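Local coordinates for protein phospholipase A1 (Salmonella typhi, PDB 7EZZ) that hydrolyses the acyl esters of phospholipids in the outer membrane, acting as a calcium-binding, dimeric beta-barrel enzyme, at residues Arg149-Asn154 and Leu158-Pro163. Numbering follows the deposited sequence.
Sequences RLMAEN and LVEVKP
R149 reaches across to E160 on the neighbouring strand, two positions off its own partner K162. Its CB lies 4.4 Å from K162 CD. CG stands anti to the backbone N (chi1 -173°), and the chain therefore runs on over E160. There R149 CD comes to 3.6 Å from E160 CD. A bend at chi3 then turns the guanidinium so that R149 NH1 makes a salt bridge to E160 OE2 at 2.9 Å. The bond is bent, 132° at the hydrogen, and meets the oxygen from above the carboxylate plane; the two flat groups stand 66° apart. NE forms a salt bridge with E125 and NH2 another with D123, both on strand 119-132, while E160 OE1 forms a salt bridge with K186, so the buried charges are shared over several strands. Long, multidentate arginine suits such a network. Further along the same face M151, flexible and unbranched, bends its thioether against L158, M151 SD 4.0 Å from L158 CD1, the two side chains crossing at about a right angle; S5 touches M151 and F257 touches L158.

Beneath the side chains, paired backbone hydrogen bonds join L150 to V161 and A152 to V159, the bond from A152 N to V159 O measuring 3.0 Å. These four apolar residues point to the other face, where V159 and V161 touch L185; beta-branched valine fits an extended strand. A largely polar interior, here charged around R149 and E160 with M151 and L158 filling in, alternating with an apolar, presumably lipid-facing exterior, is the pattern of a transmembrane beta-barrel, here in the hairpin formed by strands 142-154 and 157-167 of the twelve-stranded OMPLA fold.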
ATOM      1  N   ARG B 149     -20.266   9.961   0.944  1.00 30.14           N
ATOM      2  CA  ARG B 149     -20.510   8.540   0.771  1.00 28.18           C
ATOM      3  C   ARG B 149     -21.662   8.172   1.698  1.00 29.62           C
ATOM      4  O   ARG B 149     -21.642   8.527   2.881  1.00 35.27           O
ATOM      5  CB  ARG B 149     -19.238   7.732   1.063  1.00 29.48           C
ATOM      6  CG  ARG B 149     -19.322   6.240   0.754  1.00 29.03           C
ATOM      7  CD  ARG B 149     -18.076   5.482   1.193  1.00 27.09           C
ATOM      8  NE  ARG B 149     -17.926   5.479   2.640  1.00 27.39           N
ATOM      9  CZ  ARG B 149     -18.539   4.628   3.464  1.00 30.07           C
ATOM     10  NH1 ARG B 149     -19.319   3.673   2.973  1.00 31.24           N
ATOM     11  NH2 ARG B 149     -18.353   4.718   4.772  1.00 30.13           N
ATOM     12  N   LEU B 150     -22.681   7.502   1.138  1.00 26.70           N
ATOM     13  CA  LEU B 150     -23.818   7.012   1.905  1.00 24.36           C
ATOM     14  C   LEU B 150     -23.955   5.505   1.703  1.00 23.82           C
ATOM     15  O   LEU B 150     -24.059   5.046   0.577  1.00 22.93           O
ATOM     16  CB  LEU B 150     -25.090   7.682   1.394  1.00 24.14           C
ATOM     17  CG  LEU B 150     -25.085   9.204   1.330  1.00 23.58           C
ATOM     18  CD1 LEU B 150     -26.207   9.710   0.434  1.00 21.94           C
ATOM     19  CD2 LEU B 150     -25.181   9.777   2.735  1.00 22.88           C
ATOM     20  N   MET B 151     -23.984   4.738   2.792  1.00 23.78           N
ATOM     21  CA  MET B 151     -24.147   3.296   2.691  1.00 25.54           C
ATOM     22  C   MET B 151     -25.387   2.868   3.475  1.00 26.60           C
ATOM     23  O   MET B 151     -25.571   3.230   4.649  1.00 26.80           O
ATOM     24  CB  MET B 151     -22.906   2.523   3.177  1.00 27.81           C
ATOM     25  CG  MET B 151     -23.003   0.999   3.022  1.00 28.30           C
ATOM     26  SD  MET B 151     -23.935   0.108   4.354  1.00 32.24           S
ATOM     27  CE  MET B 151     -22.652  -0.126   5.597  1.00 31.83           C
ATOM     28  N   ALA B 152     -26.200   2.039   2.809  1.00 27.33           N
ATOM     29  CA  ALA B 152     -27.400   1.453   3.381  1.00 30.46           C
ATOM     30  C   ALA B 152     -27.421  -0.064   3.149  1.00 30.38           C
ATOM     31  O   ALA B 152     -26.861  -0.559   2.182  1.00 29.91           O
ATOM     32  CB  ALA B 152     -28.595   2.157   2.780  1.00 29.62           C
ATOM     33  N   GLU B 153     -28.084  -0.797   4.048  1.00 32.16           N
ATOM     34  CA  GLU B 153     -28.216  -2.244   3.984  1.00 37.70           C
ATOM     35  C   GLU B 153     -29.691  -2.666   4.118  1.00 40.21           C
ATOM     36  O   GLU B 153     -30.533  -1.899   4.574  1.00 42.98           O
ATOM     37  CB  GLU B 153     -27.199  -2.855   4.956  1.00 39.03           C
ATOM     38  CG  GLU B 153     -27.727  -3.927   5.888  1.00 45.16           C
ATOM     39  CD  GLU B 153     -28.011  -3.411   7.288  1.00 47.45           C
ATOM     40  OE1 GLU B 153     -29.187  -3.188   7.578  1.00 54.69           O
ATOM     41  OE2 GLU B 153     -27.065  -3.235   8.078  1.00 48.05           O
ATOM     42  N   ASN B 154     -30.018  -3.879   3.640  1.00 43.07           N
ATOM     43  CA  ASN B 154     -31.359  -4.462   3.645  1.00 42.65           C
ATOM     44  C   ASN B 154     -31.224  -5.968   3.403  1.00 45.93           C
ATOM     45  O   ASN B 154     -31.037  -6.404   2.263  1.00 48.29           O
ATOM     46  CB  ASN B 154     -32.254  -3.839   2.570  1.00 42.33           C
ATOM     47  CG  ASN B 154     -33.661  -4.393   2.483  1.00 41.83           C
ATOM     48  OD1 ASN B 154     -34.150  -5.061   3.394  1.00 39.41           O
ATOM     49  ND2 ASN B 154     -34.324  -4.105   1.382  1.00 39.44           N
ATOM     50  N   LEU B 158     -26.317  -4.671   0.212  1.00 25.04           N
ATOM     51  CA  LEU B 158     -25.665  -3.437   0.615  1.00 22.60           C
ATOM     52  C   LEU B 158     -25.631  -2.533  -0.620  1.00 23.23           C
ATOM     53  O   LEU B 158     -25.380  -3.017  -1.727  1.00 23.69           O
ATOM     54  CB  LEU B 158     -24.271  -3.814   1.112  1.00 21.76           C
ATOM     55  CG  LEU B 158     -23.321  -2.684   1.515  1.00 22.21           C
ATOM     56  CD1 LEU B 158     -22.392  -3.149   2.653  1.00 22.37           C
ATOM     57  CD2 LEU B 158     -22.504  -2.208   0.316  1.00 19.70           C
ATOM     58  N   VAL B 159     -25.988  -1.261  -0.439  1.00 21.40           N
ATOM     59  CA  VAL B 159     -25.964  -0.241  -1.526  1.00 20.89           C
ATOM     60  C   VAL B 159     -25.167   0.961  -1.041  1.00 20.23           C
ATOM     61  O   VAL B 159     -25.464   1.455  -0.006  1.00 17.81           O
ATOM     62  CB  VAL B 159     -27.362   0.205  -1.977  1.00 20.23           C
ATOM     63  CG1 VAL B 159     -27.277   1.010  -3.249  1.00 18.71           C
ATOM     64  CG2 VAL B 159     -28.294  -0.959  -2.157  1.00 20.47           C
ATOM     65  N   GLU B 160     -24.201   1.400  -1.825  1.00 23.56           N
ATOM     66  CA  GLU B 160     -23.358   2.555  -1.452  1.00 25.75           C
ATOM     67  C   GLU B 160     -23.406   3.570  -2.592  1.00 25.85           C
ATOM     68  O   GLU B 160     -23.164   3.201  -3.710  1.00 24.38           O
ATOM     69  CB  GLU B 160     -21.957   2.043  -1.114  1.00 28.44           C
ATOM     70  CG  GLU B 160     -20.976   3.079  -0.614  1.00 36.95           C
ATOM     71  CD  GLU B 160     -19.559   2.590  -0.344  1.00 46.20           C
ATOM     72  OE1 GLU B 160     -18.659   2.951  -1.095  1.00 49.73           O
ATOM     73  OE2 GLU B 160     -19.345   1.879   0.641  1.00 47.94           O
ATOM     74  N   VAL B 161     -23.836   4.789  -2.306  1.00 25.42           N
ATOM     75  CA  VAL B 161     -23.809   5.857  -3.338  1.00 26.87           C
ATOM     76  C   VAL B 161     -22.762   6.869  -2.900  1.00 27.88           C
ATOM     77  O   VAL B 161     -22.703   7.171  -1.735  1.00 28.15           O
ATOM     78  CB  VAL B 161     -25.171   6.534  -3.537  1.00 28.54           C
ATOM     79  CG1 VAL B 161     -25.113   7.561  -4.642  1.00 26.87           C
ATOM     80  CG2 VAL B 161     -26.249   5.525  -3.836  1.00 30.81           C
ATOM     81  N   LYS B 162     -21.971   7.351  -3.841  1.00 27.28           N
ATOM     82  CA  LYS B 162     -20.922   8.332  -3.525  1.00 26.52           C
ATOM     83  C   LYS B 162     -20.923   9.425  -4.583  1.00 26.09           C
ATOM     84  O   LYS B 162     -20.237   9.286  -5.555  1.00 24.41           O
ATOM     85  CB  LYS B 162     -19.581   7.619  -3.422  1.00 30.48           C
ATOM     86  CG  LYS B 162     -18.375   8.518  -3.352  1.00 32.05           C
ATOM     87  CD  LYS B 162     -17.194   7.792  -2.838  1.00 36.76           C
ATOM     88  CE  LYS B 162     -15.897   8.521  -3.092  1.00 43.42           C
ATOM     89  NZ  LYS B 162     -14.817   8.064  -2.193  1.00 45.71           N
ATOM     90  N   PRO B 163     -21.745  10.473  -4.429  1.00 25.76           N
ATOM     91  CA  PRO B 163     -21.765  11.581  -5.343  1.00 23.77           C
ATOM     92  C   PRO B 163     -20.671  12.590  -4.989  1.00 23.65           C
ATOM     93  O   PRO B 163     -20.361  12.717  -3.874  1.00 22.41           O
ATOM     94  CB  PRO B 163     -23.156  12.160  -5.106  1.00 24.32           C
ATOM     95  CG  PRO B 163     -23.425  11.896  -3.683  1.00 24.68           C
ATOM     96  CD  PRO B 163     -22.742  10.590  -3.391  1.00 25.47           C
TER